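PDB 5C2I: Alr1585 protein from Nostoc sp., which probably acts as a DyP-type haem peroxidase, using hydrogen peroxide to oxidise dyes and similar substrates. Local coordinates for residues A[4-9]-A[21-26]; A[122-127]-A[138-143]; A[300-305]-A[432-437]. The protein carries 1 engineered substitution. One frame throughout, in Å; residues are numbered along the deposited sequence.

Contact 1 of 3, residues A[4-9]-A[21-26]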
ATOM      1  N   GLU A   4      48.222   8.664  17.306  1.00 48.08           N
ATOM      2  CA  GLU A   4      47.646   7.824  18.352  1.00 50.55           C
ATOM      3  C   GLU A   4      46.460   8.529  19.000  1.00 45.54           C
ATOM      4  O   GLU A   4      45.372   7.961  19.100  1.00 43.33           O
ATOM      5  CB  GLU A   4      48.734   7.541  19.411  1.00 57.26           C
ATOM      6  CG  GLU A   4      48.441   6.403  20.385  1.00 62.66           C
ATOM      7  CD  GLU A   4      48.401   5.026  19.732  1.00 68.72           C
ATOM      8  OE1 GLU A   4      48.455   4.929  18.486  1.00 69.70           O
ATOM      9  OE2 GLU A   4      48.316   4.016  20.480  1.00 74.51           O
ATOM     10  N   LYS A   5      46.684   9.773  19.406  1.00 44.87           N
ATOM     11  CA  LYS A   5      45.648  10.650  19.961  1.00 46.22           C
ATOM     12  C   LYS A   5      44.422  10.738  19.080  1.00 42.22           C
ATOM     13  O   LYS A   5      43.285  10.645  19.569  1.00 42.43           O
ATOM     14  CB  LYS A   5      46.172  12.078  20.187  1.00 51.53           C
ATOM     15  CG  LYS A   5      46.424  12.469  21.637  1.00 57.48           C
ATOM     16  CD  LYS A   5      46.574  13.990  21.767  1.00 62.85           C
ATOM     17  CE  LYS A   5      46.758  14.450  23.214  1.00 66.91           C
ATOM     18  NZ  LYS A   5      47.854  13.707  23.907  1.00 68.71           N
ATOM     19  N   ASP A   6      44.628  10.929  17.781  1.00 37.49           N
ATOM     20  CA  ASP A   6      43.493  11.116  16.867  1.00 37.30           C
ATOM     21  C   ASP A   6      42.663   9.834  16.761  1.00 36.64           C
ATOM     22  O   ASP A   6      41.451   9.877  16.490  1.00 39.81           O
ATOM     23  CB  ASP A   6      43.966  11.489  15.467  1.00 36.88           C
ATOM     24  CG  ASP A   6      44.722  12.803  15.421  1.00 38.36           C
ATOM     25  OD1 ASP A   6      44.236  13.783  16.004  1.00 36.90           O
ATOM     26  OD2 ASP A   6      45.780  12.835  14.773  1.00 39.80           O
ATOM     27  N   LEU A   7      43.322   8.699  16.937  1.00 33.61           N
ATOM     28  CA  LEU A   7      42.643   7.421  16.786  1.00 33.30           C
ATOM     29  C   LEU A   7      42.002   6.959  18.095  1.00 32.60           C
ATOM     30  O   LEU A   7      41.031   6.202  18.068  1.00 31.63           O
ATOM     31  CB  LEU A   7      43.631   6.364  16.328  1.00 34.56           C
ATOM     32  CG  LEU A   7      44.085   6.384  14.882  1.00 37.85           C
ATOM     33  CD1 LEU A   7      45.040   5.219  14.725  1.00 40.44           C
ATOM     34  CD2 LEU A   7      42.961   6.286  13.877  1.00 37.62           C
ATOM     35  N   LYS A   8      42.546   7.400  19.224  1.00 32.99           N
ATOM     36  CA  LYS A   8      42.025   7.032  20.537  1.00 34.11           C
ATOM     37  C   LYS A   8      40.918   7.938  21.032  1.00 32.00           C
ATOM     38  O   LYS A   8      40.299   7.625  22.034  1.00 30.34           O
ATOM     39  CB  LYS A   8      43.149   7.008  21.575  1.00 37.73           C
ATOM     40  CG  LYS A   8      44.036   5.792  21.446  1.00 41.76           C
ATOM     41  CD  LYS A   8      45.108   5.741  22.508  1.00 46.66           C
ATOM     42  CE  LYS A   8      46.162   4.688  22.221  1.00 50.36           C
ATOM     43  NZ  LYS A   8      45.785   3.357  22.752  1.00 52.32           N
ATOM     44  N   ASN A   9      40.689   9.066  20.365  1.00 32.02           N
ATOM     45  CA  ASN A   9      39.717  10.060  20.831  1.00 34.29           C
ATOM     46  C   ASN A   9      38.841  10.611  19.721  1.00 33.89           C
ATOM     47  O   ASN A   9      39.324  11.379  18.879  1.00 38.35           O
ATOM     48  CB  ASN A   9      40.432  11.278  21.433  1.00 36.65           C
ATOM     49  CG  ASN A   9      41.282  10.918  22.624  1.00 38.34           C
ATOM     50  OD1 ASN A   9      40.765  10.713  23.706  1.00 39.08           O
ATOM     51  ND2 ASN A   9      42.586  10.826  22.426  1.00 38.37           N
ATOM     52  N   GLY A  21      38.303  17.571   7.791  1.00 32.00           N
ATOM     53  CA  GLY A  21      39.542  18.045   8.393  1.00 32.78           C
ATOM     54  C   GLY A  21      40.665  17.049   8.200  1.00 32.33           C
ATOM     55  O   GLY A  21      40.865  16.520   7.109  1.00 30.61           O
ATOM     56  N   LYS A  22      41.327  16.702   9.292  1.00 34.48           N
ATOM     57  CA  LYS A  22      42.443  15.768   9.242  1.00 35.69           C
ATOM     58  C   LYS A  22      42.049  14.323   8.915  1.00 34.06           C
ATOM     59  O   LYS A  22      42.925  13.494   8.677  1.00 32.57           O
ATOM     60  CB  LYS A  22      43.260  15.833  10.537  1.00 40.01           C
ATOM     61  CG  LYS A  22      42.590  15.450  11.824  1.00 43.16           C
ATOM     62  CD  LYS A  22      43.451  15.875  13.015  1.00 50.43           C
ATOM     63  CE  LYS A  22      42.795  15.417  14.316  1.00 53.74           C
ATOM     64  NZ  LYS A  22      41.594  16.218  14.704  1.00 58.67           N
ATOM     65  N   TYR A  23      40.746  14.014   8.937  1.00 31.07           N
ATOM     66  CA  TYR A  23      40.242  12.673   8.585  1.00 29.08           C
ATOM     67  C   TYR A  23      39.909  12.529   7.101  1.00 27.21           C
ATOM     68  O   TYR A  23      39.464  11.482   6.669  1.00 24.19           O
ATOM     69  CB  TYR A  23      39.004  12.344   9.436  1.00 28.48           C
ATOM     70  CG  TYR A  23      39.313  12.323  10.922  1.00 30.12           C
ATOM     71  CD1 TYR A  23      39.885  11.217  11.519  1.00 29.61           C
ATOM     72  CD2 TYR A  23      39.084  13.454  11.717  1.00 31.77           C
ATOM     73  CE1 TYR A  23      40.187  11.200  12.891  1.00 31.81           C
ATOM     74  CE2 TYR A  23      39.390  13.454  13.082  1.00 33.54           C
ATOM     75  CZ  TYR A  23      39.951  12.327  13.659  1.00 34.10           C
ATOM     76  OH  TYR A  23      40.236  12.299  15.002  1.00 38.42           O
ATOM     77  N   ARG A  24      40.197  13.560   6.294  1.00 26.83           N
ATOM     78  CA  ARG A  24      39.848  13.525   4.885  1.00 26.74           C
ATOM     79  C   ARG A  24      40.448  12.318   4.161  1.00 25.89           C
ATOM     80  O   ARG A  24      39.756  11.600   3.432  1.00 25.01           O
ATOM     81  CB  ARG A  24      40.275  14.820   4.181  1.00 28.58           C
ATOM     82  CG  ARG A  24      39.847  14.913   2.730  1.00 30.45           C
ATOM     83  CD  ARG A  24      40.325  16.241   2.122  1.00 32.26           C
ATOM     84  NE  ARG A  24      39.514  17.334   2.632  1.00 35.36           N
ATOM     85  CZ  ARG A  24      38.251  17.613   2.289  1.00 38.17           C
ATOM     86  NH1 ARG A  24      37.596  16.903   1.378  1.00 39.45           N
ATOM     87  NH2 ARG A  24      37.636  18.635   2.873  1.00 41.96           N
ATOM     88  N   ASN A  25      41.749  12.096   4.308  1.00 26.42           N
ATOM     89  CA  ASN A  25      42.420  11.038   3.527  1.00 25.33           C
ATOM     90  C   ASN A  25      41.972   9.663   4.014  1.00 23.47           C
ATOM     91  O   ASN A  25      41.805   8.709   3.236  1.00 21.18           O
ATOM     92  CB  ASN A  25      43.952  11.174   3.603  1.00 26.34           C
ATOM     93  CG  ASN A  25      44.452  12.377   2.817  1.00 28.73           C
ATOM     94  OD1 ASN A  25      43.761  12.873   1.937  1.00 29.31           O
ATOM     95  ND2 ASN A  25      45.621  12.863   3.152  1.00 30.16           N
ATOM     96  N   LEU A  26      41.741   9.578   5.304  1.00 23.37           N
ATOM     97  CA  LEU A  26      41.257   8.339   5.866  1.00 22.75           C
ATOM     98  C   LEU A  26      39.953   7.937   5.224  1.00 21.09           C
ATOM     99  O   LEU A  26      39.798   6.791   4.788  1.00 19.87           O
ATOM    100  CB  LEU A  26      41.092   8.492   7.361  1.00 23.69           C
ATOM    101  CG  LEU A  26      40.528   7.196   8.049  1.00 25.23           C
ATOM    102  CD1 LEU A  26      41.200   7.033   9.396  1.00 26.51           C
ATOM    103  CD2 LEU A  26      39.072   7.363   8.249  1.00 25.65           C
TER
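Tyr23 reaches across to the short helix 4-8, where its OH donates a hydrogen bond of 3.1 Å to the backbone O of Asp6. The donor sits 20° out of the carbonyl plane, while the acceptor lies at the ring edge, close to the plane of the phenol. Tyr23 holds its ring beside its own backbone N (chi1 -61°), which carries the OH to the helix; the ring of this buried residue also packs against Leu2, Ile15 and Leu234. The exposed Lys22 crosses the Asp6 carboxylate at an angle. Its CG sits between the backbone N and the carbonyl carbon, the chain then runs out extended, and it bends only at chi4 (-74°). The resulting salt bridge from Lys22 NZ to Asp6 OD1 is long, 3.8 Å, and the place of OD1 is doubtful. Asp6 OD2 takes the N-H of Thr3. The contact braces the N-terminal helix 4-8 against the 3-10 turn leading into helix 24-29, beside strand 250-261, where Leu7 and Leu26 touch Tyr250. The chemistry implies one definite link, the buried tyrosine hydroxyl on a helix carbonyl, with the long Lys22-Asp6 pair adding at most a weak attraction.

Contact 2 of 3, residues A[122-127]-A[138-143]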
ATOM      1  N   GLY A 122      41.057 -18.416  11.543  1.00 22.88           N
ATOM      2  CA  GLY A 122      39.852 -18.779  10.804  1.00 22.47           C
ATOM      3  C   GLY A 122      38.759 -19.313  11.733  1.00 22.24           C
ATOM      4  O   GLY A 122      39.040 -19.875  12.782  1.00 22.21           O
ATOM      5  N   MET A 123      37.505 -19.135  11.327  1.00 21.07           N
ATOM      6  CA  MET A 123      36.353 -19.553  12.167  1.00 21.46           C
ATOM      7  C   MET A 123      36.174 -21.074  12.218  1.00 21.50           C
ATOM      8  O   MET A 123      35.466 -21.576  13.064  1.00 22.98           O
ATOM      9  CB  MET A 123      35.060 -18.866  11.687  1.00 20.69           C
ATOM     10  CG  MET A 123      33.956 -18.843  12.739  1.00 20.40           C
ATOM     11  SD  MET A 123      32.531 -17.900  12.243  1.00 19.36           S
ATOM     12  CE  MET A 123      33.171 -16.201  12.282  1.00 19.21           C
ATOM     13  N   LYS A 124      36.784 -21.800  11.285  1.00 23.20           N
ATOM     14  CA  LYS A 124      36.778 -23.266  11.335  1.00 24.25           C
ATOM     15  C   LYS A 124      37.813 -23.837  12.312  1.00 25.37           C
ATOM     16  O   LYS A 124      37.733 -25.044  12.649  1.00 24.56           O
ATOM     17  CB  LYS A 124      37.070 -23.851   9.972  1.00 25.76           C
ATOM     18  CG  LYS A 124      35.989 -23.634   8.940  1.00 25.75           C
ATOM     19  CD  LYS A 124      36.415 -24.316   7.633  1.00 28.15           C
ATOM     20  CE  LYS A 124      35.368 -24.188   6.568  1.00 28.17           C
ATOM     21  NZ  LYS A 124      35.360 -22.847   5.932  1.00 28.29           N
ATOM     22  N   ASN A 125      38.747 -23.005  12.791  1.00 24.38           N
ATOM     23  CA  ASN A 125      39.801 -23.466  13.694  1.00 26.01           C
ATOM     24  C   ASN A 125      39.191 -24.085  14.960  1.00 26.05           C
ATOM     25  O   ASN A 125      38.249 -23.525  15.542  1.00 23.78           O
ATOM     26  CB  ASN A 125      40.741 -22.318  14.035  1.00 26.16           C
ATOM     27  CG  ASN A 125      41.758 -22.669  15.113  1.00 28.35           C
ATOM     28  OD1 ASN A 125      41.432 -22.735  16.301  1.00 28.88           O
ATOM     29  ND2 ASN A 125      43.014 -22.836  14.705  1.00 29.55           N
ATOM     30  N   GLU A 126      39.715 -25.246  15.377  1.00 26.53           N
ATOM     31  CA  GLU A 126      39.112 -25.999  16.475  1.00 28.40           C
ATOM     32  C   GLU A 126      39.156 -25.240  17.817  1.00 27.41           C
ATOM     33  O   GLU A 126      38.204 -25.301  18.597  1.00 25.01           O
ATOM     34  CB  GLU A 126      39.798 -27.395  16.591  1.00 30.66           C
ATOM     35  CG  GLU A 126      39.374 -28.251  17.770  1.00 34.05           C
ATOM     36  CD  GLU A 126      37.889 -28.583  17.767  1.00 35.52           C
ATOM     37  OE1 GLU A 126      37.213 -28.410  16.717  1.00 35.57           O
ATOM     38  OE2 GLU A 126      37.369 -28.950  18.841  1.00 37.42           O
ATOM     39  N   GLU A 127      40.231 -24.502  18.061  1.00 28.71           N
ATOM     40  CA  GLU A 127      40.352 -23.735  19.301  1.00 30.45           C
ATOM     41  C   GLU A 127      39.337 -22.594  19.310  1.00 26.61           C
ATOM     42  O   GLU A 127      38.670 -22.346  20.305  1.00 24.89           O
ATOM     43  CB  GLU A 127      41.753 -23.103  19.468  1.00 34.99           C
ATOM     44  CG  GLU A 127      42.878 -24.079  19.736  1.00 43.78           C
ATOM     45  CD  GLU A 127      44.244 -23.373  19.841  1.00 49.54           C
ATOM     46  OE1 GLU A 127      44.345 -22.157  20.182  1.00 54.14           O
ATOM     47  OE2 GLU A 127      45.224 -24.036  19.525  1.00 57.53           O
ATOM     48  N   ALA A 138      31.160 -29.791  10.557  1.00 28.16           N
ATOM     49  CA  ALA A 138      30.368 -30.691   9.698  1.00 29.10           C
ATOM     50  C   ALA A 138      28.856 -30.400   9.738  1.00 28.29           C
ATOM     51  O   ALA A 138      28.132 -30.886   8.889  1.00 28.87           O
ATOM     52  CB  ALA A 138      30.637 -32.167  10.059  1.00 31.16           C
ATOM     53  N   THR A 139      28.379 -29.646  10.732  1.00 27.18           N
ATOM     54  CA  THR A 139      26.970 -29.250  10.778  1.00 27.20           C
ATOM     55  C   THR A 139      26.678 -27.991   9.997  1.00 26.07           C
ATOM     56  O   THR A 139      25.515 -27.630   9.832  1.00 26.48           O
ATOM     57  CB  THR A 139      26.470 -29.019  12.217  1.00 27.49           C
ATOM     58  OG1 THR A 139      27.074 -27.829  12.751  1.00 26.94           O
ATOM     59  CG2 THR A 139      26.769 -30.224  13.106  1.00 29.06           C
ATOM     60  N   TRP A 140      27.714 -27.289   9.538  1.00 24.74           N
ATOM     61  CA  TRP A 140      27.522 -26.064   8.796  1.00 24.01           C
ATOM     62  C   TRP A 140      26.873 -26.320   7.449  1.00 24.58           C
ATOM     63  O   TRP A 140      26.988 -27.409   6.910  1.00 23.65           O
ATOM     64  CB  TRP A 140      28.849 -25.380   8.526  1.00 24.03           C
ATOM     65  CG  TRP A 140      29.531 -24.741   9.706  1.00 23.67           C
ATOM     66  CD1 TRP A 140      29.243 -24.881  11.024  1.00 24.61           C
ATOM     67  CD2 TRP A 140      30.673 -23.871   9.632  1.00 23.49           C
ATOM     68  NE1 TRP A 140      30.122 -24.092  11.779  1.00 24.71           N
ATOM     69  CE2 TRP A 140      31.035 -23.522  10.935  1.00 23.07           C
ATOM     70  CE3 TRP A 140      31.447 -23.390   8.570  1.00 24.46           C
ATOM     71  CZ2 TRP A 140      32.081 -22.625  11.210  1.00 23.62           C
ATOM     72  CZ3 TRP A 140      32.512 -22.507   8.856  1.00 23.79           C
ATOM     73  CH2 TRP A 140      32.804 -22.149  10.161  1.00 23.37           C
ATOM     74  N   GLU A 141      26.169 -25.318   6.941  1.00 23.74           N
ATOM     75  CA  GLU A 141      25.713 -25.362   5.563  1.00 26.13           C
ATOM     76  C   GLU A 141      26.900 -25.564   4.623  1.00 25.53           C
ATOM     77  O   GLU A 141      28.012 -25.055   4.863  1.00 24.67           O
ATOM     78  CB  GLU A 141      24.911 -24.120   5.214  1.00 26.00           C
ATOM     79  CG  GLU A 141      23.524 -24.213   5.849  1.00 27.37           C
ATOM     80  CD  GLU A 141      22.635 -23.018   5.600  1.00 27.99           C
ATOM     81  OE1 GLU A 141      22.982 -22.146   4.800  1.00 26.16           O
ATOM     82  OE2 GLU A 141      21.548 -22.966   6.238  1.00 32.53           O
ATOM     83  N   LEU A 142      26.665 -26.369   3.576  1.00 27.86           N
ATOM     84  CA  LEU A 142      27.729 -26.789   2.644  1.00 29.03           C
ATOM     85  C   LEU A 142      28.590 -25.644   2.120  1.00 29.70           C
ATOM     86  O   LEU A 142      29.807 -25.750   2.109  1.00 29.54           O
ATOM     87  CB  LEU A 142      27.129 -27.549   1.451  1.00 31.18           C
ATOM     88  CG  LEU A 142      26.568 -28.943   1.740  1.00 32.93           C
ATOM     89  CD1 LEU A 142      25.719 -29.422   0.563  1.00 34.29           C
ATOM     90  CD2 LEU A 142      27.708 -29.931   2.013  1.00 34.74           C
ATOM     91  N   GLY A 143      27.965 -24.539   1.735  1.00 30.78           N
ATOM     92  CA  GLY A 143      28.700 -23.379   1.217  1.00 31.31           C
ATOM     93  C   GLY A 143      29.838 -22.909   2.143  1.00 32.52           C
ATOM     94  O   GLY A 143      30.943 -22.579   1.690  1.00 36.72           O
TER
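Trp140 pushes the six-membered end of its indole against Met123 and Lys124, and this is where the packing is close. Lys124 CG lies 3.7 Å from Trp140 CZ3, and equally near CH2, meeting the ring obliquely. Farther along the same chain, Lys124 CE comes within 4.0 Å of Trp140 CZ3, so the aliphatic part of the lysine crosses the CZ3 corner of the indole. The bend at chi4 (78°) keeps NZ beside the ring rim while it bonds the backbone O atoms of Phe144 and Ser146. Met123 gives its backbone O, 4.0 Å from Trp140 CH2, and its CB, 4.3 Å from the same atom; the rest of that side chain leaves the contact and packs on Val255 and Arg257, about 10 Å from the haem. No hydrogen bond joins the two segments.

The looser side begins at the partly exposed Lys124 and runs on to the exposed Glu126 and Glu127, which open helix 126-132 behind the N-cap Asn125. On the subunit-facing side, beyond Trp140, Glu141 and Gly143 bond Gln171 of the second subunit.

Met450 touches both Met123 and Trp140, so the connection between helices 117-121 and 142-145, part of the first DyP alpha+beta barrel domain, is laid on strand 448-458 of the other sheet: the two-domain, ferredoxin-like build of DyP peroxidases.

Contact 3 of 3, residues A[300-305]-A[432-437]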
ATOM      1  N   LEU A 300      13.707   0.089  32.255  1.00 19.27           N
ATOM      2  CA  LEU A 300      12.958   1.312  32.479  1.00 20.21           C
ATOM      3  C   LEU A 300      11.472   1.098  32.660  1.00 19.90           C
ATOM      4  O   LEU A 300      10.808   1.968  33.197  1.00 21.01           O
ATOM      5  CB  LEU A 300      13.177   2.296  31.324  1.00 20.17           C
ATOM      6  CG  LEU A 300      14.617   2.755  31.045  1.00 19.84           C
ATOM      7  CD1 LEU A 300      14.625   3.759  29.906  1.00 19.93           C
ATOM      8  CD2 LEU A 300      15.277   3.360  32.288  1.00 20.54           C
ATOM      9  N   SER A 301      10.933  -0.031  32.217  1.00 19.24           N
ATOM     10  CA  SER A 301       9.507  -0.197  32.153  1.00 19.34           C
ATOM     11  C   SER A 301       9.136  -1.657  32.170  1.00 19.69           C
ATOM     12  O   SER A 301       9.813  -2.469  31.554  1.00 18.62           O
ATOM     13  CB  SER A 301       8.949   0.417  30.843  1.00 19.31           C
ATOM     14  OG  SER A 301       7.540   0.284  30.786  1.00 19.81           O
ATOM     15  N   ASP A 302       8.010  -1.954  32.804  1.00 20.35           N
ATOM     16  CA  ASP A 302       7.397  -3.279  32.728  1.00 21.21           C
ATOM     17  C   ASP A 302       6.299  -3.389  31.675  1.00 21.57           C
ATOM     18  O   ASP A 302       5.629  -4.419  31.563  1.00 21.50           O
ATOM     19  CB  ASP A 302       6.868  -3.731  34.114  1.00 22.67           C
ATOM     20  CG  ASP A 302       5.651  -2.971  34.600  1.00 24.40           C
ATOM     21  OD1 ASP A 302       5.310  -1.873  34.123  1.00 25.39           O
ATOM     22  OD2 ASP A 302       5.008  -3.509  35.508  1.00 26.88           O
ATOM     23  N   ILE A 303       6.137  -2.337  30.879  1.00 21.37           N
ATOM     24  CA  ILE A 303       5.191  -2.336  29.761  1.00 21.27           C
ATOM     25  C   ILE A 303       5.838  -1.746  28.527  1.00 19.99           C
ATOM     26  O   ILE A 303       6.757  -0.888  28.619  1.00 19.81           O
ATOM     27  CB  ILE A 303       3.891  -1.555  30.094  1.00 22.85           C
ATOM     28  CG1 ILE A 303       4.183  -0.081  30.418  1.00 23.44           C
ATOM     29  CG2 ILE A 303       3.151  -2.231  31.268  1.00 23.87           C
ATOM     30  CD1 ILE A 303       2.944   0.814  30.426  1.00 25.36           C
ATOM     31  N   PRO A 304       5.398  -2.203  27.360  1.00 19.63           N
ATOM     32  CA  PRO A 304       5.871  -1.551  26.157  1.00 19.52           C
ATOM     33  C   PRO A 304       5.345  -0.123  26.018  1.00 19.72           C
ATOM     34  O   PRO A 304       4.251   0.192  26.509  1.00 20.89           O
ATOM     35  CB  PRO A 304       5.292  -2.417  25.035  1.00 19.44           C
ATOM     36  CG  PRO A 304       4.069  -2.973  25.614  1.00 20.54           C
ATOM     37  CD  PRO A 304       4.297  -3.148  27.088  1.00 20.98           C
ATOM     38  N   THR A 305       6.134   0.742  25.408  1.00 19.32           N
ATOM     39  CA  THR A 305       5.718   2.139  25.216  1.00 20.30           C
ATOM     40  C   THR A 305       5.441   2.457  23.756  1.00 20.98           C
ATOM     41  O   THR A 305       4.883   3.518  23.473  1.00 20.23           O
ATOM     42  CB  THR A 305       6.730   3.157  25.782  1.00 19.95           C
ATOM     43  OG1 THR A 305       7.985   3.059  25.108  1.00 19.32           O
ATOM     44  CG2 THR A 305       6.935   2.940  27.249  1.00 20.32           C
ATOM     45  N   LYS A 432       9.809 -12.838  39.350  1.00 27.19           N
ATOM     46  CA  LYS A 432       8.380 -13.043  39.294  1.00 28.58           C
ATOM     47  C   LYS A 432       7.634 -11.728  39.093  1.00 28.63           C
ATOM     48  O   LYS A 432       6.634 -11.677  38.363  1.00 29.61           O
ATOM     49  CB  LYS A 432       7.876 -13.730  40.576  1.00 30.77           C
ATOM     50  CG  LYS A 432       8.427 -15.121  40.781  1.00 32.81           C
ATOM     51  CD  LYS A 432       7.793 -15.769  42.007  1.00 36.00           C
ATOM     52  CE  LYS A 432       8.474 -17.088  42.278  1.00 38.31           C
ATOM     53  NZ  LYS A 432       7.831 -17.843  43.369  1.00 39.57           N
ATOM     54  N   LYS A 433       8.067 -10.686  39.799  1.00 27.87           N
ATOM     55  CA  LYS A 433       7.417  -9.378  39.747  1.00 29.20           C
ATOM     56  C   LYS A 433       8.524  -8.383  39.456  1.00 26.19           C
ATOM     57  O   LYS A 433       9.479  -8.289  40.197  1.00 24.17           O
ATOM     58  CB  LYS A 433       6.743  -9.040  41.086  1.00 33.25           C
ATOM     59  CG  LYS A 433       5.558  -9.946  41.395  1.00 37.76           C
ATOM     60  CD  LYS A 433       4.343  -9.489  40.558  1.00 43.60           C
ATOM     61  CE  LYS A 433       3.444  -8.531  41.321  1.00 49.57           C
ATOM     62  NZ  LYS A 433       2.291  -8.066  40.486  1.00 52.58           N
ATOM     63  N   TRP A 434       8.364  -7.671  38.360  1.00 24.64           N
ATOM     64  CA  TRP A 434       9.293  -6.677  37.915  1.00 23.77           C
ATOM     65  C   TRP A 434       9.591  -5.702  39.027  1.00 23.51           C
ATOM     66  O   TRP A 434       8.708  -5.197  39.659  1.00 23.86           O
ATOM     67  CB  TRP A 434       8.662  -5.952  36.718  1.00 23.92           C
ATOM     68  CG  TRP A 434       9.513  -4.945  36.017  1.00 23.23           C
ATOM     69  CD1 TRP A 434      10.291  -5.156  34.913  1.00 21.98           C
ATOM     70  CD2 TRP A 434       9.618  -3.558  36.325  1.00 23.73           C
ATOM     71  NE1 TRP A 434      10.862  -3.971  34.487  1.00 21.48           N
ATOM     72  CE2 TRP A 434      10.495  -2.981  35.357  1.00 22.86           C
ATOM     73  CE3 TRP A 434       9.093  -2.748  37.326  1.00 24.92           C
ATOM     74  CZ2 TRP A 434      10.846  -1.624  35.368  1.00 23.65           C
ATOM     75  CZ3 TRP A 434       9.435  -1.373  37.333  1.00 26.32           C
ATOM     76  CH2 TRP A 434      10.311  -0.839  36.340  1.00 25.09           C
ATOM     77  N   GLY A 435      10.871  -5.478  39.278  1.00 23.75           N
ATOM     78  CA  GLY A 435      11.317  -4.567  40.305  1.00 23.83           C
ATOM     79  C   GLY A 435      11.362  -5.151  41.709  1.00 25.39           C
ATOM     80  O   GLY A 435      11.603  -4.408  42.649  1.00 25.15           O
ATOM     81  N   GLU A 436      11.119  -6.459  41.853  1.00 25.83           N
ATOM     82  CA  GLU A 436      11.139  -7.128  43.178  1.00 27.54           C
ATOM     83  C   GLU A 436      12.075  -8.330  43.102  1.00 26.88           C
ATOM     84  O   GLU A 436      12.251  -8.882  42.024  1.00 24.34           O
ATOM     85  CB  GLU A 436       9.735  -7.594  43.571  1.00 30.29           C
ATOM     86  CG  GLU A 436       8.701  -6.487  43.647  1.00 33.70           C
ATOM     87  CD  GLU A 436       8.971  -5.460  44.735  1.00 38.92           C
ATOM     88  OE1 GLU A 436       9.746  -5.723  45.702  1.00 43.09           O
ATOM     89  OE2 GLU A 436       8.398  -4.352  44.635  1.00 45.32           O
ATOM     90  N   PRO A 437      12.687  -8.723  44.242  1.00 27.15           N
ATOM     91  CA  PRO A 437      13.837  -9.631  44.166  1.00 27.80           C
ATOM     92  C   PRO A 437      13.525 -11.113  43.922  1.00 28.72           C
ATOM     93  O   PRO A 437      14.381 -11.826  43.391  1.00 27.95           O
ATOM     94  CB  PRO A 437      14.535  -9.425  45.531  1.00 27.76           C
ATOM     95  CG  PRO A 437      13.454  -8.940  46.430  1.00 28.97           C
ATOM     96  CD  PRO A 437      12.574  -8.091  45.569  1.00 28.27           C
TER
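Asp302 and the peptide before it lie over one face of the Trp434 indole, and the main interaction is CH-pi. Asp302 CB stands 3.6 Å from the centroid of the five-membered ring, only 15° off the ring normal, with Trp434 CG among its nearest atoms at 3.5 Å. On the same face, towards the rim, the carbonyl carbon of Ser301 sits 3.2 Å above the plane, and Ser301 N is 3.5 Å from Trp434 CZ2. Here a flat peptide spreads along the indole, with a methylene pressed down beside it. Trp434 throws its ring away from its own backbone N (chi1 -175°), and this lays the indole against Leu300 to Asp302.

The tryptophan stands at the end of a beta hairpin, strands 428-431 and 439-442. It is the second residue of a type II turn from Lys433 to Glu436, closed by Glu436 N to Lys433 O at 3.0 Å, with Gly435 next to it at positive phi. Lys432 and Glu438 pair across the hairpin through their backbones and through a salt bridge.

One hydrogen bond bridges the two sides: Trp434 NE1 donates to Val298 O, two residues before the loop segment. Another shapes the loop itself: Ser301 OG donates to Ile303 O at 2.6 Å on an in-plane lone pair, fixing a local bend at Ser301-Ile303.

Charge and subunit packing take up the outer side: Asp302 OD1 forms a salt bridge with Lys212 of the third subunit, while Leu300 and Ser301 pack on Val220 and Val216 of that same neighbouring chain.

In the fold
The three contacts follow one another along the chain, with no nesting and no crossing. Contact 1 closes a loop of 11 residues without helix or strand, joining the N-terminal helix 4-8 to the 3-10 turn just before helix 24-29; Leu7 and Leu26 both rest on Tyr250 of strand 250-261. Contact 2 closes a similarly short span, half of it helix, and sets it on the same C-terminal sheet through strand 448-458. Contact 3 is the long-range one, spanning 126 residues to bring a loop against the hairpin at 428-442, by the third subunit. Centres lie about 37 to 43 Å apart, so the contacts pin separate regions of the chain.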